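Local atomic coordinates of endoribonuclease L-PSP/chorismate mutase-like domain-containing protein (Agrobacterium tumefaciens, PDB entry 3D01), a protein that is of unknown function but belongs to the YjgF/L-PSP family of putative endoribonucleases, trimeric proteins with a chorismate mutase-like fold. Residues L79-I84 against N123-L128; K19-T24 against I129-G134; F108-P113 against A147-N152. All coordinates share one frame; numbering follows the deposited sequence.

Contact 1 of 3, residues L79-I84 against N123-L128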
ATOM      1  N   LEU I  79       9.669  -4.252  16.654  1.00 18.03           N
ATOM      2  CA  LEU I  79      10.472  -5.277  15.987  1.00 17.33           C
ATOM      3  C   LEU I  79      10.376  -5.226  14.452  1.00 17.23           C
ATOM      4  O   LEU I  79      11.384  -5.343  13.741  1.00 16.39           O
ATOM      5  CB  LEU I  79      10.141  -6.665  16.531  1.00 17.75           C
ATOM      6  CG  LEU I  79      10.659  -7.008  17.936  1.00 17.50           C
ATOM      7  CD1 LEU I  79      10.109  -8.362  18.346  1.00 18.89           C
ATOM      8  CD2 LEU I  79      12.203  -6.939  18.057  1.00 20.07           C
ATOM      9  N   CYS I  80       9.159  -5.041  13.930  1.00 17.38           N
ATOM     10  CA  CYS I  80       8.964  -4.830  12.510  1.00 17.02           C
ATOM     11  C   CYS I  80       9.819  -3.656  12.049  1.00 16.60           C
ATOM     12  O   CYS I  80      10.500  -3.749  11.030  1.00 17.68           O
ATOM     13  CB  CYS I  80       7.483  -4.562  12.191  1.00 17.92           C
ATOM     14  SG  CYS I  80       6.417  -5.989  12.441  1.00 18.78           S
ATOM     15  N   ALA I  81       9.753  -2.563  12.796  1.00 15.84           N
ATOM     16  CA  ALA I  81      10.522  -1.337  12.500  1.00 17.12           C
ATOM     17  C   ALA I  81      12.018  -1.580  12.529  1.00 17.16           C
ATOM     18  O   ALA I  81      12.731  -1.064  11.690  1.00 18.89           O
ATOM     19  CB  ALA I  81      10.147  -0.225  13.480  1.00 15.46           C
ATOM     20  N   VAL I  82      12.499  -2.362  13.477  1.00 17.63           N
ATOM     21  CA  VAL I  82      13.956  -2.688  13.550  1.00 17.87           C
ATOM     22  C   VAL I  82      14.369  -3.518  12.315  1.00 18.31           C
ATOM     23  O   VAL I  82      15.426  -3.319  11.705  1.00 18.73           O
ATOM     24  CB  VAL I  82      14.301  -3.425  14.888  1.00 17.91           C
ATOM     25  CG1 VAL I  82      15.723  -4.072  14.860  1.00 19.42           C
ATOM     26  CG2 VAL I  82      14.116  -2.488  16.109  1.00 18.48           C
ATOM     27  N   ASN I  83      13.508  -4.446  11.907  1.00 18.30           N
ATOM     28  CA  ASN I  83      13.760  -5.212  10.704  1.00 18.26           C
ATOM     29  C   ASN I  83      13.721  -4.337   9.457  1.00 18.35           C
ATOM     30  O   ASN I  83      14.530  -4.516   8.557  1.00 18.54           O
ATOM     31  CB  ASN I  83      12.801  -6.409  10.618  1.00 19.47           C
ATOM     32  CG  ASN I  83      13.185  -7.515  11.580  1.00 20.34           C
ATOM     33  OD1 ASN I  83      12.694  -7.604  12.716  1.00 25.68           O
ATOM     34  ND2 ASN I  83      14.081  -8.340  11.148  1.00 21.58           N
ATOM     35  N   ILE I  84      12.840  -3.342   9.432  1.00 17.68           N
ATOM     36  CA  ILE I  84      12.840  -2.366   8.335  1.00 17.61           C
ATOM     37  C   ILE I  84      14.195  -1.671   8.334  1.00 17.65           C
ATOM     38  O   ILE I  84      14.839  -1.607   7.308  1.00 17.64           O
ATOM     39  CB  ILE I  84      11.694  -1.313   8.438  1.00 17.22           C
ATOM     40  CG1 ILE I  84      10.336  -1.963   8.080  1.00 17.67           C
ATOM     41  CG2 ILE I  84      11.933  -0.128   7.479  1.00 17.39           C
ATOM     42  CD1 ILE I  84       9.131  -1.101   8.425  1.00 17.58           C
ATOM     43  N   ASN I 123       1.952   2.929  16.449  1.00 16.40           N
ATOM     44  CA  ASN I 123       2.744   3.927  17.195  1.00 17.34           C
ATOM     45  C   ASN I 123       4.036   3.339  17.761  1.00 17.94           C
ATOM     46  O   ASN I 123       5.024   4.071  17.868  1.00 19.61           O
ATOM     47  CB  ASN I 123       1.951   4.594  18.310  1.00 17.59           C
ATOM     48  CG  ASN I 123       0.926   5.607  17.785  1.00 17.58           C
ATOM     49  OD1 ASN I 123       0.944   5.996  16.611  1.00 20.96           O
ATOM     50  ND2 ASN I 123       0.022   6.032  18.662  1.00 18.62           N
ATOM     51  N   GLY I 124       4.043   2.043  18.107  1.00 17.96           N
ATOM     52  CA  GLY I 124       5.298   1.312  18.451  1.00 18.04           C
ATOM     53  C   GLY I 124       6.404   1.539  17.411  1.00 18.03           C
ATOM     54  O   GLY I 124       7.539   1.923  17.742  1.00 18.97           O
ATOM     55  N   ALA I 125       6.069   1.354  16.136  1.00 17.42           N
ATOM     56  CA  ALA I 125       7.035   1.500  15.037  1.00 17.23           C
ATOM     57  C   ALA I 125       7.300   2.997  14.854  1.00 16.97           C
ATOM     58  O   ALA I 125       8.447   3.445  14.827  1.00 18.22           O
ATOM     59  CB  ALA I 125       6.490   0.852  13.727  1.00 16.23           C
ATOM     60  N   SER I 126       6.243   3.785  14.720  1.00 17.14           N
ATOM     61  CA  SER I 126       6.430   5.199  14.397  1.00 18.07           C
ATOM     62  C   SER I 126       7.310   5.905  15.417  1.00 18.61           C
ATOM     63  O   SER I 126       8.202   6.674  15.040  1.00 19.56           O
ATOM     64  CB  SER I 126       5.087   5.924  14.274  1.00 17.90           C
ATOM     65  OG  SER I 126       4.293   5.365  13.261  1.00 16.79           O
ATOM     66  N   ASN I 127       7.055   5.650  16.702  1.00 19.71           N
ATOM     67  CA  ASN I 127       7.818   6.280  17.786  1.00 19.93           C
ATOM     68  C   ASN I 127       9.304   5.871  17.743  1.00 20.01           C
ATOM     69  O   ASN I 127      10.223   6.700  17.921  1.00 20.07           O
ATOM     70  CB  ASN I 127       7.205   5.898  19.125  1.00 20.66           C
ATOM     71  CG  ASN I 127       5.855   6.559  19.379  1.00 21.83           C
ATOM     72  OD1 ASN I 127       5.448   7.518  18.700  1.00 26.23           O
ATOM     73  ND2 ASN I 127       5.154   6.055  20.378  1.00 26.74           N
ATOM     74  N   LEU I 128       9.536   4.603  17.471  1.00 20.37           N
ATOM     75  CA  LEU I 128      10.879   4.062  17.420  1.00 20.63           C
ATOM     76  C   LEU I 128      11.627   4.697  16.247  1.00 20.84           C
ATOM     77  O   LEU I 128      12.743   5.196  16.400  1.00 20.72           O
ATOM     78  CB  LEU I 128      10.855   2.508  17.345  1.00 20.98           C
ATOM     79  CG  LEU I 128      12.232   1.824  17.268  1.00 20.23           C
ATOM     80  CD1 LEU I 128      12.218   0.403  17.838  1.00 20.47           C
ATOM     81  CD2 LEU I 128      12.840   1.842  15.846  1.00 18.35           C
TER
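Ala81 and Ala125 face each other where helix 70-91 passes helix 118-133, and their methyl carbons meet directly, Ala81 CB lying 3.8 Å from Ala125 CB. The methyl of Ala81 points straight at helix 118-133, while that of Ala125 points across the line between the helices, and Ala81 CB also comes close to Ala125 CA. With such small side chains the backbones come very near, and Ala81 CA is 5.2 Å from Ala125 CA. The axes of the two short segments approach to 8.6 Å and run at 46° to one another, closer to parallel than to antiparallel.

One turn further along helix 118-133, Leu128 reaches over to helix 70-91. Its CG is anti to the backbone N (chi1 179°), which carries the forked end to that helix, where the two methyls are shared between neighbours. Leu128 CD2 rests 4.1 Å from Ala81 CB, and Leu128 CD1 lies 3.9 Å from Val82 CG2. The leucine and valine side chains cross at about a right angle. No hydrogen bond joins the segments, so the interface is wholly apolar, and all four residues are buried.

Beneath the pair lies strand 155-163, whose Ile157 touches both Cys80 and Ala125. On the far flank of helix 118-133, Ser126 OG is bonded to His139 and Arg141, and Tyr35 of the second subunit packs nearby. Two helices laid side by side on one face of a mixed sheet, close to the centre of the chain, are the hallmark of the chorismate mutase-like fold of YjgF proteins.

Contact 2 of 3, residues K19-T24 against I129-G134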
ATOM      1  N   LYS I  19      20.039   1.192  20.234  1.00 25.43           N
ATOM      2  CA  LYS I  19      20.472   0.436  21.425  1.00 26.43           C
ATOM      3  C   LYS I  19      19.929   1.027  22.747  1.00 26.61           C
ATOM      4  O   LYS I  19      19.528   0.300  23.654  1.00 27.47           O
ATOM      5  CB  LYS I  19      21.992   0.341  21.487  1.00 26.66           C
ATOM      6  CG  LYS I  19      22.592  -0.414  20.364  1.00 27.20           C
ATOM      7  CD  LYS I  19      24.086  -0.574  20.515  1.00 29.04           C
ATOM      8  CE  LYS I  19      24.654  -1.236  19.267  1.00 29.12           C
ATOM      9  NZ  LYS I  19      26.129  -1.134  19.153  1.00 30.34           N
ATOM     10  N   GLU I  20      19.905   2.351  22.854  1.00 26.77           N
ATOM     11  CA  GLU I  20      19.345   3.008  24.021  1.00 27.08           C
ATOM     12  C   GLU I  20      17.874   2.671  24.186  1.00 27.04           C
ATOM     13  O   GLU I  20      17.338   2.747  25.288  1.00 27.10           O
ATOM     14  CB  GLU I  20      19.512   4.506  23.913  1.00 27.25           C
ATOM     15  CG  GLU I  20      20.965   4.962  24.005  1.00 28.81           C
ATOM     16  CD  GLU I  20      21.128   6.452  23.774  1.00 29.63           C
ATOM     17  OE1 GLU I  20      20.231   7.099  23.210  1.00 34.86           O
ATOM     18  OE2 GLU I  20      22.181   6.998  24.143  1.00 35.34           O
ATOM     19  N   LEU I  21      17.223   2.312  23.090  1.00 26.52           N
ATOM     20  CA  LEU I  21      15.816   1.912  23.148  1.00 27.25           C
ATOM     21  C   LEU I  21      15.640   0.421  23.433  1.00 27.88           C
ATOM     22  O   LEU I  21      14.523  -0.038  23.697  1.00 28.91           O
ATOM     23  CB  LEU I  21      15.126   2.267  21.842  1.00 26.53           C
ATOM     24  CG  LEU I  21      14.823   3.734  21.570  1.00 27.06           C
ATOM     25  CD1 LEU I  21      14.076   3.849  20.216  1.00 27.68           C
ATOM     26  CD2 LEU I  21      13.989   4.345  22.679  1.00 28.09           C
ATOM     27  N   GLY I  22      16.716  -0.343  23.373  1.00 28.27           N
ATOM     28  CA  GLY I  22      16.685  -1.742  23.748  1.00 28.63           C
ATOM     29  C   GLY I  22      16.938  -2.701  22.610  1.00 28.72           C
ATOM     30  O   GLY I  22      16.866  -3.917  22.807  1.00 30.41           O
ATOM     31  N   PHE I  23      17.281  -2.187  21.437  1.00 28.29           N
ATOM     32  CA  PHE I  23      17.422  -3.021  20.254  1.00 28.57           C
ATOM     33  C   PHE I  23      18.785  -2.933  19.558  1.00 29.33           C
ATOM     34  O   PHE I  23      19.364  -1.857  19.415  1.00 28.85           O
ATOM     35  CB  PHE I  23      16.339  -2.655  19.233  1.00 27.73           C
ATOM     36  CG  PHE I  23      14.941  -2.714  19.777  1.00 27.04           C
ATOM     37  CD1 PHE I  23      14.205  -3.880  19.693  1.00 27.21           C
ATOM     38  CD2 PHE I  23      14.353  -1.598  20.351  1.00 26.56           C
ATOM     39  CE1 PHE I  23      12.908  -3.922  20.164  1.00 26.53           C
ATOM     40  CE2 PHE I  23      13.069  -1.639  20.834  1.00 26.57           C
ATOM     41  CZ  PHE I  23      12.348  -2.815  20.743  1.00 25.58           C
ATOM     42  N   THR I  24      19.259  -4.092  19.106  1.00 30.59           N
ATOM     43  CA  THR I  24      20.341  -4.189  18.142  1.00 31.83           C
ATOM     44  C   THR I  24      19.744  -4.602  16.797  1.00 32.23           C
ATOM     45  O   THR I  24      18.728  -5.330  16.736  1.00 32.61           O
ATOM     46  CB  THR I  24      21.409  -5.196  18.595  1.00 31.89           C
ATOM     47  OG1 THR I  24      20.889  -6.528  18.467  1.00 36.40           O
ATOM     48  CG2 THR I  24      21.806  -4.944  20.069  1.00 31.28           C
ATOM     49  N   ILE I 129      11.012   4.696  15.077  1.00 20.65           N
ATOM     50  CA  ILE I 129      11.631   5.280  13.879  1.00 21.07           C
ATOM     51  C   ILE I 129      11.905   6.791  13.985  1.00 21.43           C
ATOM     52  O   ILE I 129      13.005   7.233  13.629  1.00 21.90           O
ATOM     53  CB  ILE I 129      10.775   4.997  12.634  1.00 21.02           C
ATOM     54  CG1 ILE I 129      10.829   3.495  12.341  1.00 20.69           C
ATOM     55  CG2 ILE I 129      11.229   5.882  11.469  1.00 21.30           C
ATOM     56  CD1 ILE I 129       9.905   3.044  11.254  1.00 21.35           C
ATOM     57  N   ALA I 130      10.924   7.567  14.451  1.00 21.49           N
ATOM     58  CA  ALA I 130      11.115   9.003  14.666  1.00 22.00           C
ATOM     59  C   ALA I 130      12.191   9.292  15.716  1.00 23.24           C
ATOM     60  O   ALA I 130      13.003  10.233  15.522  1.00 24.16           O
ATOM     61  CB  ALA I 130       9.813   9.663  15.038  1.00 22.31           C
ATOM     62  N   THR I 131      12.239   8.491  16.791  1.00 23.06           N
ATOM     63  CA  THR I 131      13.270   8.644  17.835  1.00 23.74           C
ATOM     64  C   THR I 131      14.706   8.449  17.344  1.00 23.75           C
ATOM     65  O   THR I 131      15.572   9.272  17.630  1.00 24.34           O
ATOM     66  CB  THR I 131      13.016   7.721  19.046  1.00 23.81           C
ATOM     67  OG1 THR I 131      11.747   8.054  19.606  1.00 23.49           O
ATOM     68  CG2 THR I 131      14.110   7.881  20.124  1.00 23.96           C
ATOM     69  N   VAL I 132      14.946   7.368  16.625  1.00 23.16           N
ATOM     70  CA  VAL I 132      16.274   6.968  16.170  1.00 23.80           C
ATOM     71  C   VAL I 132      16.772   7.858  15.021  1.00 23.61           C
ATOM     72  O   VAL I 132      17.978   8.162  14.951  1.00 23.32           O
ATOM     73  CB  VAL I 132      16.248   5.450  15.796  1.00 24.27           C
ATOM     74  CG1 VAL I 132      17.415   5.065  14.977  1.00 29.40           C
ATOM     75  CG2 VAL I 132      16.141   4.589  17.079  1.00 23.91           C
ATOM     76  N   LEU I 133      15.846   8.319  14.168  1.00 23.32           N
ATOM     77  CA  LEU I 133      16.181   9.104  12.989  1.00 23.86           C
ATOM     78  C   LEU I 133      15.978  10.592  13.145  1.00 24.44           C
ATOM     79  O   LEU I 133      16.479  11.365  12.342  1.00 26.05           O
ATOM     80  CB  LEU I 133      15.383   8.615  11.778  1.00 23.86           C
ATOM     81  CG  LEU I 133      15.689   7.201  11.273  1.00 24.82           C
ATOM     82  CD1 LEU I 133      14.768   6.883  10.073  1.00 25.62           C
ATOM     83  CD2 LEU I 133      17.185   6.979  10.899  1.00 24.87           C
ATOM     84  N   GLY I 134      15.227  11.012  14.143  1.00 25.62           N
ATOM     85  CA  GLY I 134      14.833  12.404  14.272  1.00 26.86           C
ATOM     86  C   GLY I 134      13.817  12.839  13.239  1.00 27.65           C
ATOM     87  O   GLY I 134      13.005  12.018  12.772  1.00 26.03           O
TER
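Leu21 extends from the end of helix 3-21 with CG anti to its carbonyl carbon (chi1 -73°) and CD1 anti to CA (chi2 -178°), and this stretched shape delivers the CD1 methyl to helix 118-133. There it meets Val132, whose CG2 lies beside the backbone N, and Thr131, whose CG2 stands anti to the backbone N. A single methyl thus touches two consecutive residues: Leu21 CD1 is 3.8 Å from Val132 CG2 and 4.0 Å from Thr131 CG2. The leucine runs obliquely over both partners.

Thr131 divides its two branches between neighbours. While the methyl is offered to Leu21, OG1 turns back along the helix and hydrogen-bonds to Asn127 O, one turn earlier, so the polar end is held by its own helix and the apolar end makes the contact. Only van der Waals packing joins the two segments, and it lies at an edge of the core: Val132 is buried, but Leu21 and Thr131 are exposed.

Gly22 is the first residue to leave helical angles. It has positive phi (114°), and two backbone bonds lead back into the last turn of the helix, among them Gly22 N to Lys19 O at 2.9 Å. Around the apolar patch, Ile14 and Leu18 of helix 3-21 also pack on Val132, while Leu128 lies against Leu21. The glycine reverses the chain and sends Phe23 toward helix 70-91. Beside it, Leu21 packs the C-terminal end of the N-terminal helix on the last turns of helix 118-133. The positive-phi glycine and the bonds back into the last turn make a Schellman motif, and Phe23 packs on Leu18 across it, the apolar contact that often accompanies this cap.

Contact 3 of 3, residues F108-P113 against A147-N152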
ATOM      1  N   PHE I 108       0.196  -3.161   9.212  1.00 15.90           N
ATOM      2  CA  PHE I 108      -0.840  -4.164   9.138  1.00 15.10           C
ATOM      3  C   PHE I 108      -0.880  -4.903  10.463  1.00 15.28           C
ATOM      4  O   PHE I 108       0.100  -5.533  10.835  1.00 14.87           O
ATOM      5  CB  PHE I 108      -0.531  -5.159   8.021  1.00 16.48           C
ATOM      6  CG  PHE I 108      -0.205  -4.521   6.711  1.00 17.08           C
ATOM      7  CD1 PHE I 108      -1.145  -3.786   6.042  1.00 22.66           C
ATOM      8  CD2 PHE I 108       1.040  -4.681   6.137  1.00 20.97           C
ATOM      9  CE1 PHE I 108      -0.848  -3.194   4.828  1.00 23.13           C
ATOM     10  CE2 PHE I 108       1.336  -4.099   4.913  1.00 20.83           C
ATOM     11  CZ  PHE I 108       0.401  -3.372   4.263  1.00 20.48           C
ATOM     12  N   VAL I 109      -2.015  -4.844  11.164  1.00 14.63           N
ATOM     13  CA  VAL I 109      -2.154  -5.422  12.505  1.00 14.34           C
ATOM     14  C   VAL I 109      -3.211  -6.557  12.494  1.00 14.27           C
ATOM     15  O   VAL I 109      -4.380  -6.303  12.191  1.00 13.48           O
ATOM     16  CB  VAL I 109      -2.589  -4.346  13.519  1.00 14.50           C
ATOM     17  CG1 VAL I 109      -2.700  -4.942  14.930  1.00 14.23           C
ATOM     18  CG2 VAL I 109      -1.647  -3.123  13.441  1.00 14.99           C
ATOM     19  N   ALA I 110      -2.790  -7.772  12.822  1.00 13.57           N
ATOM     20  CA  ALA I 110      -3.703  -8.936  12.824  1.00 12.77           C
ATOM     21  C   ALA I 110      -4.656  -8.687  13.999  1.00 12.84           C
ATOM     22  O   ALA I 110      -4.214  -8.476  15.154  1.00 13.15           O
ATOM     23  CB  ALA I 110      -2.913 -10.278  12.946  1.00 12.29           C
ATOM     24  N   SER I 111      -5.958  -8.583  13.693  1.00 12.36           N
ATOM     25  CA  SER I 111      -6.926  -8.043  14.656  1.00 12.55           C
ATOM     26  C   SER I 111      -8.204  -8.853  14.697  1.00 13.05           C
ATOM     27  O   SER I 111      -8.704  -9.267  13.648  1.00 13.29           O
ATOM     28  CB  SER I 111      -7.342  -6.597  14.295  1.00 12.46           C
ATOM     29  OG  SER I 111      -6.250  -5.715  14.175  1.00 13.46           O
ATOM     30  N   VAL I 112      -8.776  -8.996  15.888  1.00 13.03           N
ATOM     31  CA  VAL I 112     -10.189  -9.399  15.957  1.00 14.13           C
ATOM     32  C   VAL I 112     -11.012  -8.146  15.596  1.00 14.69           C
ATOM     33  O   VAL I 112     -10.546  -7.022  15.727  1.00 14.21           O
ATOM     34  CB  VAL I 112     -10.641  -9.988  17.328  1.00 13.82           C
ATOM     35  CG1 VAL I 112      -9.937 -11.327  17.677  1.00 16.90           C
ATOM     36  CG2 VAL I 112     -10.463  -8.969  18.504  1.00 12.87           C
ATOM     37  N   PRO I 113     -12.242  -8.345  15.118  1.00 15.04           N
ATOM     38  CA  PRO I 113     -13.044  -7.233  14.616  1.00 15.26           C
ATOM     39  C   PRO I 113     -13.471  -6.203  15.660  1.00 14.90           C
ATOM     40  O   PRO I 113     -13.860  -5.102  15.290  1.00 16.19           O
ATOM     41  CB  PRO I 113     -14.247  -7.931  13.990  1.00 15.15           C
ATOM     42  CG  PRO I 113     -13.747  -9.334  13.688  1.00 17.46           C
ATOM     43  CD  PRO I 113     -12.923  -9.635  14.897  1.00 16.10           C
ATOM     44  N   ALA I 147      -7.153  -9.823   8.886  1.00 14.68           N
ATOM     45  CA  ALA I 147      -7.729 -11.059   9.393  1.00 14.79           C
ATOM     46  C   ALA I 147      -6.617 -11.953   9.998  1.00 14.45           C
ATOM     47  O   ALA I 147      -6.836 -12.632  10.980  1.00 13.21           O
ATOM     48  CB  ALA I 147      -8.469 -11.788   8.256  1.00 14.41           C
ATOM     49  N   SER I 148      -5.429 -11.942   9.384  1.00 14.51           N
ATOM     50  CA  SER I 148      -4.299 -12.750   9.801  1.00 14.59           C
ATOM     51  C   SER I 148      -3.106 -12.348   8.947  1.00 14.24           C
ATOM     52  O   SER I 148      -3.283 -11.621   7.961  1.00 13.52           O
ATOM     53  CB  SER I 148      -4.578 -14.244   9.631  1.00 14.57           C
ATOM     54  OG  SER I 148      -5.228 -14.534   8.428  1.00 16.01           O
ATOM     55  N   LEU I 149      -1.920 -12.847   9.319  1.00 14.25           N
ATOM     56  CA  LEU I 149      -0.665 -12.497   8.657  1.00 13.90           C
ATOM     57  C   LEU I 149       0.222 -13.719   8.530  1.00 14.02           C
ATOM     58  O   LEU I 149       0.062 -14.672   9.289  1.00 12.76           O
ATOM     59  CB  LEU I 149       0.079 -11.382   9.410  1.00 14.92           C
ATOM     60  CG  LEU I 149      -0.573 -10.000   9.461  1.00 13.72           C
ATOM     61  CD1 LEU I 149       0.176  -9.098  10.465  1.00 16.38           C
ATOM     62  CD2 LEU I 149      -0.623  -9.393   8.083  1.00 17.11           C
ATOM     63  N   PRO I 150       1.174 -13.681   7.566  1.00 13.50           N
ATOM     64  CA  PRO I 150       2.162 -14.773   7.447  1.00 14.97           C
ATOM     65  C   PRO I 150       2.815 -15.169   8.788  1.00 14.44           C
ATOM     66  O   PRO I 150       3.186 -14.285   9.609  1.00 16.07           O
ATOM     67  CB  PRO I 150       3.200 -14.198   6.479  1.00 14.84           C
ATOM     68  CG  PRO I 150       2.402 -13.254   5.612  1.00 13.97           C
ATOM     69  CD  PRO I 150       1.360 -12.658   6.514  1.00 14.62           C
ATOM     70  N   PHE I 151       2.885 -16.483   9.032  1.00 15.34           N
ATOM     71  CA  PHE I 151       3.532 -17.053  10.239  1.00 15.88           C
ATOM     72  C   PHE I 151       2.812 -16.699  11.527  1.00 15.90           C
ATOM     73  O   PHE I 151       3.351 -16.841  12.606  1.00 15.80           O
ATOM     74  CB  PHE I 151       5.016 -16.677  10.298  1.00 16.91           C
ATOM     75  CG  PHE I 151       5.774 -17.087   9.075  1.00 17.38           C
ATOM     76  CD1 PHE I 151       6.285 -18.366   8.972  1.00 22.48           C
ATOM     77  CD2 PHE I 151       5.952 -16.204   8.007  1.00 19.34           C
ATOM     78  CE1 PHE I 151       6.979 -18.759   7.816  1.00 22.55           C
ATOM     79  CE2 PHE I 151       6.633 -16.591   6.865  1.00 21.60           C
ATOM     80  CZ  PHE I 151       7.155 -17.878   6.784  1.00 20.72           C
ATOM     81  N   ASN I 152       1.571 -16.226  11.380  1.00 15.93           N
ATOM     82  CA  ASN I 152       0.750 -15.792  12.491  1.00 14.55           C
ATOM     83  C   ASN I 152       1.349 -14.589  13.173  1.00 14.50           C
ATOM     84  O   ASN I 152       1.071 -14.333  14.341  1.00 13.33           O
ATOM     85  CB  ASN I 152       0.539 -16.941  13.486  1.00 15.65           C
ATOM     86  CG  ASN I 152      -0.716 -16.774  14.325  1.00 16.61           C
ATOM     87  OD1 ASN I 152      -1.607 -15.975  14.004  1.00 15.31           O
ATOM     88  ND2 ASN I 152      -0.775 -17.513  15.433  1.00 17.15           N
TER
HETATM   89  O   HOH W   1      -9.068 -11.706  12.454  1.00 19.35           O
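Leu149 supplies most of the apolar contact, packing against the end of strand 99-110 at Phe108 and Ala110. With CG beside its backbone N (chi1 -66°), the leucine projects its CD1 methyl onto the strand's main chain, 3.6 Å from Phe108 O and 4.0 Å from Ala110 N. Its two methyls then divide between side chains: CD1 lies 4.1 Å from Ala110 CB, and Leu149 CD2 is 4.2 Å from Phe108 CB. The phenyl ring of Phe108 leads away from the loop, so that of its side chain CB makes the contact. Ala110 CB also sits over the backbone of Ser148, close to its CA.

Direct hydrogen bonds between the segments are absent, but one water bridges them, donating to Ser111 O at 2.7 Å and to Ala147 O at 2.8 Å. Within the first segment, Ser111 OG donates to Val109 O at 2.8 Å from well above the carbonyl plane, 60° out of it, and the same hydroxyl is bonded to Gln118 NE2. In the loop, Asn152 N bonds back to Leu149 O, closing a turn whose Asn152 ND2 binds the polyether PG5, probably a crystallisation additive.

Bonds between subunits frame the contact. Ser148 OG is bonded to Phe115 O and Val112 O of the third subunit, and Val112 O receives the equivalent serine of the second, so this is part of the trimer interface. The contact lies where strand 99-110 runs out between its parallel neighbour 140-146 and antiparallel 155-163, with helix 118-133 against Val109 and residues 147-152 lying in the loop that connects those two flanking strands.

How the contacts relate
Contacts 1 and 2 have centres 9 Å apart and share helix 118-133; they merge through Phe23, which packs on Leu79, Val82 and Leu128, giving one continuous apolar layer where helices 3-21 and 70-91 meet helix 118-133. Along the chain contact 1 is nested inside the loop closed by contact 2, whereas the segments of contact 3 alternate with those of both. Contact 3 lies about 17 Å from contact 1 and 25 Å from contact 2, centre to centre, and on the opposite side of the chain's centre from contact 2. Contact 3 thus lies at the far end of the sheet, among bonds to both other subunits, while contact 1 also borders the second subunit.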